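Local coordinates for protein B-agarase (PDB 4BQ2) that cleaves agarose as a family 50 exo-beta-agarase, probably releasing short products from the chain ends of this marine polysaccharide, at residues F8-V13 / A24-T28; T28-I32 / K108-Y112; P36-L40 / V182-N186. One frame throughout, in Å; residues are numbered along the deposited sequence.

Contact 1 of 3, residues F8-V13 / A24-T28. With CA (calcium ion), chain K.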
# COMPACT_ATOMS: atom_id res chain seq x y z
N PHE A 8 -35.02 11.06 -5.66
CA PHE A 8 -35.03 12.53 -5.42
C PHE A 8 -36.12 13.32 -6.17
O PHE A 8 -36.05 14.56 -6.24
CB PHE A 8 -33.63 13.14 -5.60
CG PHE A 8 -32.59 12.41 -4.80
CD1 PHE A 8 -32.50 12.61 -3.42
CD2 PHE A 8 -31.76 11.45 -5.39
CE1 PHE A 8 -31.58 11.90 -2.65
CE2 PHE A 8 -30.83 10.74 -4.62
CZ PHE A 8 -30.74 10.97 -3.26
N GLU A 9 -37.13 12.61 -6.68
CA GLU A 9 -38.16 13.25 -7.52
C GLU A 9 -39.19 14.09 -6.75
O GLU A 9 -39.80 14.99 -7.30
CB GLU A 9 -38.87 12.21 -8.41
CG GLU A 9 -37.93 11.58 -9.43
CD GLU A 9 -37.28 12.64 -10.30
OE1 GLU A 9 -38.02 13.48 -10.84
OE2 GLU A 9 -36.03 12.68 -10.39
N ASN A 10 -39.41 13.77 -5.48
CA ASN A 10 -40.27 14.62 -4.65
C ASN A 10 -39.59 15.96 -4.26
O ASN A 10 -40.12 16.71 -3.44
CB ASN A 10 -40.76 13.84 -3.42
CG ASN A 10 -39.63 13.53 -2.44
OD1 ASN A 10 -38.46 13.85 -2.69
ND2 ASN A 10 -39.98 12.90 -1.31
N ASP A 11 -38.40 16.23 -4.81
CA ASP A 11 -37.69 17.53 -4.63
C ASP A 11 -37.23 17.79 -3.17
O ASP A 11 -36.92 18.93 -2.78
CB ASP A 11 -38.57 18.70 -5.14
CG ASP A 11 -37.79 19.73 -5.97
OD1 ASP A 11 -36.55 19.83 -5.84
OD2 ASP A 11 -38.43 20.46 -6.77
N GLN A 12 -37.18 16.74 -2.35
CA GLN A 12 -36.76 16.96 -0.97
C GLN A 12 -35.42 16.30 -0.65
O GLN A 12 -35.13 15.19 -1.12
CB GLN A 12 -37.83 16.46 -0.01
CG GLN A 12 -39.18 17.16 -0.17
CD GLN A 12 -40.22 16.64 0.80
OE1 GLN A 12 -39.89 16.28 1.94
NE2 GLN A 12 -41.48 16.58 0.36
N VAL A 13 -34.60 16.97 0.14
CA VAL A 13 -33.44 16.30 0.68
C VAL A 13 -33.94 15.39 1.80
O VAL A 13 -34.43 15.88 2.83
CB VAL A 13 -32.37 17.29 1.17
CG1 VAL A 13 -31.22 16.53 1.80
CG2 VAL A 13 -31.87 18.17 0.02
N ALA A 24 -25.84 20.07 0.67
CA ALA A 24 -26.66 19.23 -0.19
C ALA A 24 -27.81 20.03 -0.77
O ALA A 24 -28.35 20.91 -0.07
CB ALA A 24 -27.22 18.08 0.61
N SER A 25 -28.19 19.75 -2.02
CA SER A 25 -29.38 20.35 -2.63
C SER A 25 -29.90 19.43 -3.75
O SER A 25 -29.17 18.55 -4.24
CB SER A 25 -29.09 21.74 -3.19
OG SER A 25 -28.00 21.73 -4.11
N ILE A 26 -31.15 19.63 -4.13
CA ILE A 26 -31.73 18.87 -5.24
C ILE A 26 -31.67 19.76 -6.46
O ILE A 26 -32.16 20.89 -6.44
CB ILE A 26 -33.18 18.42 -4.99
CG1 ILE A 26 -33.31 17.60 -3.71
CG2 ILE A 26 -33.72 17.62 -6.19
CD1 ILE A 26 -32.57 16.28 -3.71
N GLU A 27 -31.04 19.25 -7.52
CA GLU A 27 -30.92 19.99 -8.79
C GLU A 27 -31.28 19.06 -9.95
O GLU A 27 -31.23 17.83 -9.82
CB GLU A 27 -29.49 20.50 -9.03
CG GLU A 27 -28.75 21.09 -7.84
CD GLU A 27 -29.21 22.49 -7.46
OE1 GLU A 27 -30.05 23.06 -8.21
OE2 GLU A 27 -28.73 23.01 -6.41
N THR A 28 -31.61 19.67 -11.08
CA THR A 28 -31.78 18.95 -12.34
C THR A 28 -30.42 18.80 -13.04
O THR A 28 -29.64 19.76 -13.13
CB THR A 28 -32.82 19.65 -13.25
OG1 THR A 28 -34.08 19.64 -12.58
CG2 THR A 28 -33.00 18.90 -14.58
CA CA K . -33.97 11.55 -10.05
O HOH W 1 -34.76 20.90 -7.79
O HOH W 2 -34.85 9.89 -10.97
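Ala-24 meets the loop of residues 8-13 at its far end, where its CB lies 4.5 Å from CG1 of Val-13. At Ser-25 the meeting is with the backbone: CG2 of Val-13 reaches to within 4.2 Å of CA. Ser-25 points its side chain away from the loop, and OG donates to Glu-27 OE2, on the anti side of the carboxylate, a bond within the strand itself. Ile-26 carries most of the contact. Its chi1 of -56° puts CG1 beside the backbone N and CG2 anti to it, which sends the branches to different loop residues. Along the longer one, CD1 comes obliquely to the ring of Phe-8, 3.7 Å from its CD1, and also packs on the carbonyl oxygen of Gln-12, while CG1 slides past CG2 of Val-13. The other branch, CG2, sits 3.6 Å from OD1 of Asp-11. That carboxylate oxygen accepts a hydrogen bond from a water that also donates to Ile-26 O, a polar link in a contact without a direct hydrogen bond.

The loop gets its shape from a type I turn, Phe-8 to Asp-11, closed by Asp-11 N to Phe-8 O, and from an Asx turn in which Asn-10 OD1 accepts from Gln-12 N. Within the turn Glu-9 binds calcium through OE2 at 2.4 Å. The loop packs against strand 22-30 and also reaches strand 36-44, through Asp-11 on Lys-38. These two strands pair, Ser-25 and Glu-27 forming backbone hydrogen bonds with Lys-41 and Gly-39; Phe-19 of strand 17-20 packs on both Val-13 and Ala-24.

Contact 2 of 3, residues T28-I32 / K108-Y112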
# COMPACT_ATOMS: atom_id res chain seq x y z
N THR A 28 -31.61 19.67 -11.08
CA THR A 28 -31.78 18.95 -12.34
C THR A 28 -30.42 18.80 -13.04
O THR A 28 -29.64 19.76 -13.13
CB THR A 28 -32.82 19.65 -13.25
OG1 THR A 28 -34.08 19.64 -12.58
CG2 THR A 28 -33.00 18.90 -14.58
N TYR A 29 -30.14 17.58 -13.49
CA TYR A 29 -28.85 17.23 -14.14
C TYR A 29 -29.25 16.24 -15.26
O TYR A 29 -30.37 15.70 -15.22
CB TYR A 29 -27.91 16.53 -13.12
CG TYR A 29 -28.36 15.10 -12.92
CD1 TYR A 29 -29.49 14.81 -12.14
CD2 TYR A 29 -27.74 14.06 -13.58
CE1 TYR A 29 -29.93 13.51 -11.99
CE2 TYR A 29 -28.20 12.76 -13.45
CZ TYR A 29 -29.30 12.49 -12.66
OH TYR A 29 -29.76 11.20 -12.56
N THR A 30 -28.35 15.98 -16.22
CA THR A 30 -28.54 14.93 -17.25
C THR A 30 -28.18 13.51 -16.80
O THR A 30 -27.00 13.20 -16.53
CB THR A 30 -27.73 15.26 -18.52
OG1 THR A 30 -28.14 16.55 -19.00
CG2 THR A 30 -27.94 14.18 -19.59
N GLY A 31 -29.18 12.63 -16.72
CA GLY A 31 -28.97 11.27 -16.25
C GLY A 31 -28.25 10.34 -17.23
O GLY A 31 -27.93 10.73 -18.35
N ILE A 32 -28.05 9.10 -16.79
CA ILE A 32 -27.32 8.08 -17.54
C ILE A 32 -27.98 7.77 -18.87
O ILE A 32 -27.29 7.42 -19.85
CB ILE A 32 -27.13 6.74 -16.75
CG1 ILE A 32 -28.48 6.12 -16.31
CG2 ILE A 32 -26.21 6.92 -15.56
CD1 ILE A 32 -28.50 4.60 -16.30
N LYS A 108 -20.07 12.42 -18.25
CA LYS A 108 -21.38 11.81 -18.32
C LYS A 108 -21.66 10.98 -17.08
O LYS A 108 -20.78 10.30 -16.58
CB LYS A 108 -21.55 10.97 -19.59
CG LYS A 108 -22.00 11.76 -20.81
CD LYS A 108 -20.96 12.77 -21.27
CE LYS A 108 -21.19 13.20 -22.72
NZ LYS A 108 -21.27 11.99 -23.60
N MET A 109 -22.88 11.05 -16.59
CA MET A 109 -23.25 10.25 -15.44
C MET A 109 -23.11 8.77 -15.78
O MET A 109 -23.38 8.40 -16.92
CB MET A 109 -24.67 10.56 -15.05
CG MET A 109 -25.20 9.62 -14.00
SD MET A 109 -26.26 10.51 -12.91
CE MET A 109 -25.08 11.55 -12.10
N GLN A 110 -22.71 7.95 -14.82
CA GLN A 110 -22.68 6.49 -14.99
C GLN A 110 -23.35 5.80 -13.80
O GLN A 110 -23.56 6.44 -12.75
CB GLN A 110 -21.24 5.99 -15.14
CG GLN A 110 -20.49 6.68 -16.28
CD GLN A 110 -19.12 6.08 -16.51
OE1 GLN A 110 -18.99 4.94 -16.97
NE2 GLN A 110 -18.07 6.85 -16.20
N SER A 111 -23.69 4.52 -13.95
CA SER A 111 -24.25 3.74 -12.84
C SER A 111 -23.16 2.91 -12.21
O SER A 111 -22.31 2.33 -12.93
CB SER A 111 -25.34 2.74 -13.32
OG SER A 111 -26.59 3.37 -13.51
N TYR A 112 -23.20 2.84 -10.88
CA TYR A 112 -22.17 2.17 -10.10
C TYR A 112 -22.81 1.12 -9.20
O TYR A 112 -23.85 1.39 -8.59
CB TYR A 112 -21.41 3.21 -9.25
CG TYR A 112 -20.56 4.14 -10.07
CD1 TYR A 112 -21.09 5.32 -10.62
CD2 TYR A 112 -19.23 3.83 -10.32
CE1 TYR A 112 -20.33 6.17 -11.39
CE2 TYR A 112 -18.45 4.66 -11.07
CZ TYR A 112 -19.00 5.82 -11.63
OH TYR A 112 -18.16 6.65 -12.37
O HOH W 3 -24.90 12.47 -18.16
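A Met-aromatic contact between Met-109 and Tyr-29 joins the end of strand 22-30 to the residue just before strand 110-115. The two side chains cross at about a right angle. The sulfur SD approaches the Tyr-29 ring obliquely, 4.2 Å from its centroid and 63° off its normal. Its closest touch is a tight one, 3.0 Å from Tyr-29 CE2, and CE follows toward the same corner, 3.6 Å from CE2. With CG lodged between the backbone N and the carbonyl carbon (chi1 77°), the tyrosine ring is turned toward Met-109. Its hydroxyl has another task: OH is hydrogen-bonded to Asp-185, a calcium ligand, so the methionine packs beside a second-shell residue of the metal site. Both strands belong to the beta-rich domain with the sequence of an agarase CBM-like module, and they approach here without a beta bridge; a water instead spans the backbones, donating to Thr-30 O at 2.8 Å and accepting from Met-109 N at 2.9 Å.

Past Gly-31, the Ile-32 side chain crosses that of Met-109 at a slant. CG2 of Ile-32 presses on CG of Met-109 at 3.3 Å, tighter than usual for two carbons, and also rests 3.5 Å from Met-109 O. The CD1 end of the isoleucine extends to OG of Ser-111, 3.6 Å away, a hydroxyl hydrogen-bonded to Asp-75 and Arg-188.

Contact 3 of 3, residues P36-L40 / V182-N186. With CA (calcium ion), chain K.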
# COMPACT_ATOMS: atom_id res chain seq x y z
N PRO A 36 -32.76 14.57 -18.43
CA PRO A 36 -32.68 15.35 -17.19
C PRO A 36 -33.53 14.71 -16.09
O PRO A 36 -34.59 14.12 -16.35
CB PRO A 36 -33.29 16.70 -17.58
CG PRO A 36 -33.06 16.82 -19.04
CD PRO A 36 -33.02 15.42 -19.61
N SER A 37 -33.06 14.80 -14.86
CA SER A 37 -33.76 14.19 -13.75
C SER A 37 -33.38 15.01 -12.54
O SER A 37 -32.41 15.73 -12.59
CB SER A 37 -33.30 12.75 -13.58
OG SER A 37 -34.11 12.07 -12.63
N LYS A 38 -34.15 14.94 -11.46
CA LYS A 38 -33.71 15.56 -10.21
C LYS A 38 -32.69 14.67 -9.49
O LYS A 38 -32.95 13.49 -9.31
CB LYS A 38 -34.91 15.81 -9.29
CG LYS A 38 -36.02 16.65 -9.88
CD LYS A 38 -35.85 18.12 -9.65
CE LYS A 38 -37.22 18.78 -9.43
NZ LYS A 38 -38.32 18.04 -10.10
N GLY A 39 -31.55 15.23 -9.10
CA GLY A 39 -30.53 14.48 -8.37
C GLY A 39 -30.06 15.21 -7.11
O GLY A 39 -30.38 16.38 -6.90
N LEU A 40 -29.36 14.49 -6.25
CA LEU A 40 -28.77 15.09 -5.06
C LEU A 40 -27.39 15.63 -5.40
O LEU A 40 -26.45 14.85 -5.69
CB LEU A 40 -28.66 14.07 -3.95
CG LEU A 40 -28.06 14.61 -2.64
CD1 LEU A 40 -29.09 15.42 -1.87
CD2 LEU A 40 -27.61 13.41 -1.84
N VAL A 182 -20.37 16.14 -6.41
CA VAL A 182 -20.97 15.10 -7.22
C VAL A 182 -22.48 15.33 -7.33
O VAL A 182 -23.05 16.09 -6.53
CB VAL A 182 -20.72 13.69 -6.64
CG1 VAL A 182 -19.22 13.39 -6.62
CG2 VAL A 182 -21.36 13.55 -5.24
N ILE A 183 -23.10 14.67 -8.32
CA ILE A 183 -24.55 14.52 -8.35
C ILE A 183 -24.79 13.03 -8.22
O ILE A 183 -24.15 12.23 -8.90
CB ILE A 183 -25.20 14.98 -9.68
CG1 ILE A 183 -24.71 16.35 -10.11
CG2 ILE A 183 -26.72 14.98 -9.58
CD1 ILE A 183 -24.97 17.43 -9.09
N ILE A 184 -25.71 12.67 -7.34
CA ILE A 184 -26.08 11.28 -7.06
C ILE A 184 -27.57 11.14 -7.39
O ILE A 184 -28.37 12.02 -7.07
CB ILE A 184 -25.84 10.94 -5.58
CG1 ILE A 184 -24.33 11.04 -5.21
CG2 ILE A 184 -26.40 9.55 -5.25
CD1 ILE A 184 -24.07 11.04 -3.71
N ASP A 185 -27.95 10.04 -8.03
CA ASP A 185 -29.37 9.79 -8.32
C ASP A 185 -29.64 8.31 -8.34
O ASP A 185 -28.70 7.50 -8.50
CB ASP A 185 -29.75 10.49 -9.63
CG ASP A 185 -31.26 10.62 -9.82
OD1 ASP A 185 -32.02 10.25 -8.90
OD2 ASP A 185 -31.69 11.04 -10.92
N ASN A 186 -30.91 7.93 -8.10
CA ASN A 186 -31.39 6.56 -8.31
C ASN A 186 -30.71 5.52 -7.45
O ASN A 186 -30.25 4.50 -7.94
CB ASN A 186 -31.31 6.18 -9.80
CG ASN A 186 -32.16 7.10 -10.67
OD1 ASN A 186 -33.30 7.42 -10.32
ND2 ASN A 186 -31.61 7.55 -11.80
CA CA K . -33.97 11.55 -10.05
O HOH W 4 -33.08 9.46 -13.46
O HOH W 2 -34.85 9.89 -10.97
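Asp-185 and Ser-37 are neighbouring ligands on one calcium ion, OG of the serine beside OD2 of the aspartate. The carboxylate of Asp-185 extends from its strand with CG anti to the backbone N (chi1 -164°) and grips the metal with both oxygens, OD1 at 2.6 Å and OD2 at 2.5 Å. From the other strand Ser-37 turns its hydroxyl toward the same ion, OG lying 2.6 Å from calcium. The side chain of Lys-38 points away, leaving its carbonyl oxygen to bind the metal at 2.3 Å. The short separations between the oxygens of these residues therefore reflect a shared cation, which would also offset the carboxylate charge.

Asn-186 stands in the second shell. Water 2, itself a calcium ligand, donates to its OD1, and a further water bridges its ND2 to Ser-37 OG. On Asp-185, OD2 is also hydrogen-bonded to Tyr-29 OH.

Beyond the ion the chains close up. With no CB on Gly-39, CG2 of Ile-183 can lie 4.0 Å from its CA, in the direction a side chain would have taken. Leu-40 and Ile-184 then form an antiparallel hydrogen-bonded pair: Leu-40 N donates to Ile-184 O at 2.8 Å, and Ile-184 N returns a bond of 2.8 Å to Leu-40 O. Their side chains lie on one face of the sheet, though the strand directions are 119° apart, so the strands splay away from this pairing on the side of the metal. Asp-7 O and Glu-9 OE2 bring the coordination to seven, an arrangement suited to calcium and consistent with the structural calcium sites of beta-sandwich carbohydrate-binding modules.

How the contacts relate
From the N terminus, contact 1 closes a short loop, folding residues 8-13 back on strand 22-30 with strand 17-20 within the loop it closes. Contact 2 opens on the same strand, sharing Thr-28, and spans the chain as far as residues 108-112. Contact 3 opens inside that span and closes beyond it on strand 180-191, so contacts 2 and 3 cross, whereas contact 1 is finished before contact 3 begins. The neighbouring strands 22-30 and 36-44 bring contact 3 against each of the other two. Calcium joins contacts 1 and 3, and Tyr-29 of contact 2 reaches the metal site through its hydroxyl, tying the N-terminal loop to distant strands of the CBM-like domain.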